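Local coordinates for DUF4439 domain-containing protein (Mycobacterium tuberculosis, PDB 2IB0) that is of unknown function but folds as a four-helix bundle of the ferritin-like clan, at residues Q61-H64 and R65-D68. Residues are numbered along the deposited sequence; the frame is centred on the assembly and turned at random.
Sequences QHRH and RRDD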
# COMPACT_ATOMS: atom_id res chain seq x y z
N GLN A 61 -5.47 -14.33 -2.14
CA GLN A 61 -5.33 -13.17 -1.25
C GLN A 61 -6.68 -12.59 -0.75
O GLN A 61 -6.86 -12.33 0.45
CB GLN A 61 -4.50 -12.08 -1.94
CG GLN A 61 -4.34 -10.82 -1.12
CD GLN A 61 -3.56 -9.76 -1.90
OE1 GLN A 61 -4.13 -8.88 -2.53
NE2 GLN A 61 -2.25 -9.91 -1.91
N HIS A 62 -7.61 -12.39 -1.67
CA HIS A 62 -8.94 -11.93 -1.28
C HIS A 62 -9.75 -12.95 -0.49
O HIS A 62 -10.41 -12.58 0.47
CB HIS A 62 -9.74 -11.47 -2.47
CG HIS A 62 -9.20 -10.24 -3.10
ND1 HIS A 62 -9.38 -8.99 -2.54
CD2 HIS A 62 -8.45 -10.07 -4.21
CE1 HIS A 62 -8.76 -8.10 -3.30
NE2 HIS A 62 -8.22 -8.72 -4.33
N ARG A 63 -9.74 -14.22 -0.90
CA ARG A 63 -10.52 -15.24 -0.19
C ARG A 63 -10.04 -15.38 1.24
O ARG A 63 -10.85 -15.44 2.16
CB ARG A 63 -10.51 -16.59 -0.91
CG ARG A 63 -11.37 -16.62 -2.14
CD ARG A 63 -11.04 -17.80 -2.97
NE ARG A 63 -12.08 -17.94 -3.98
CZ ARG A 63 -11.91 -18.48 -5.19
NH1 ARG A 63 -10.71 -18.92 -5.56
NH2 ARG A 63 -12.95 -18.56 -6.03
N HIS A 64 -8.71 -15.34 1.41
CA HIS A 64 -8.09 -15.45 2.71
C HIS A 64 -8.42 -14.23 3.58
O HIS A 64 -8.81 -14.38 4.73
CB HIS A 64 -6.55 -15.64 2.58
CG HIS A 64 -5.86 -15.92 3.88
ND1 HIS A 64 -5.40 -14.92 4.72
CD2 HIS A 64 -5.54 -17.09 4.50
CE1 HIS A 64 -4.84 -15.45 5.79
NE2 HIS A 64 -4.91 -16.77 5.68
N ARG A 65 -8.27 -13.02 3.03
CA ARG A 65 -8.65 -11.80 3.72
C ARG A 65 -10.12 -11.83 4.17
O ARG A 65 -10.42 -11.51 5.31
CB ARG A 65 -8.43 -10.61 2.80
CG ARG A 65 -8.56 -9.29 3.49
CD ARG A 65 -8.42 -8.18 2.49
NE ARG A 65 -7.08 -8.12 1.93
CZ ARG A 65 -6.80 -7.66 0.72
NH1 ARG A 65 -7.77 -7.24 -0.08
NH2 ARG A 65 -5.53 -7.63 0.29
N ARG A 66 -11.02 -12.18 3.25
CA ARG A 66 -12.47 -12.33 3.53
C ARG A 66 -12.75 -13.26 4.72
O ARG A 66 -13.47 -12.89 5.66
CB ARG A 66 -13.20 -12.85 2.30
CG ARG A 66 -14.68 -13.42 2.60
CD ARG A 66 -15.16 -14.33 1.46
NE ARG A 66 -14.47 -15.62 1.39
CZ ARG A 66 -14.55 -16.47 0.35
NH1 ARG A 66 -15.28 -16.18 -0.72
NH2 ARG A 66 -13.90 -17.62 0.38
N ASP A 67 -12.18 -14.46 4.69
CA ASP A 67 -12.30 -15.41 5.82
C ASP A 67 -11.76 -14.82 7.10
O ASP A 67 -12.38 -14.95 8.15
CB ASP A 67 -11.61 -16.73 5.49
CG ASP A 67 -12.21 -17.42 4.24
OD1 ASP A 67 -13.29 -17.03 3.74
OD2 ASP A 67 -11.57 -18.38 3.75
N ASP A 68 -10.60 -14.17 7.04
CA ASP A 68 -10.04 -13.46 8.19
C ASP A 68 -10.97 -12.40 8.84
O ASP A 68 -11.05 -12.30 10.07
CB ASP A 68 -8.72 -12.79 7.80
CG ASP A 68 -7.50 -13.71 7.95
OD1 ASP A 68 -7.63 -14.85 8.38
OD2 ASP A 68 -6.37 -13.27 7.63
O HOH W 1 -5.82 -7.11 -2.56
O HOH W 2 -15.33 -18.24 -3.52
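Arg-65 turns its guanidinium back along the helix between Gln-61 and His-62, one turn earlier. Its chain leaves CB with CG anti to the backbone N and then bends (chi3 -67°), which carries NH2 to 3.4 Å from OE1 of Gln-61 and NH1 to 3.4 Å from ND1 of His-62. The His-62 ring stands nearly upright, 80° from the guanidinium plane; ND1 and NH1 do not bond each other but both go to Glu-33, while NE2 of His-62 takes Glu-107 and NH2 of Arg-65 takes Glu-136. A water at the guanidinium's edge accepts from NH2 (2.9 Å); it lies implausibly close to OE1 of Gln-61, so a bond there is doubtful. Next comes Arg-66, whose guanidinium lays one face over Arg-63, with NH2 3.7 Å from CG. At its edge, NE of Arg-66 donates to OD1 of its neighbour Asp-67 at 3.0 Å, a salt bridge that probably offsets the charge of Arg-66, which lies near that of Arg-63. Asp-68 approaches the His-64 ring obliquely, OD2 3.2 Å from CE1, the planes 71° apart. The i to i+4 backbone bonds of the helix, such as Asp-68 N to His-64 O (2.9 Å), link the two segments. Buried His-62 and Arg-65 of helix 52-75, held by glutamates from helices 18-46, 96-120 and 124-150, form a polar cluster within a four-helix bundle, consistent with the ferritin-like fold.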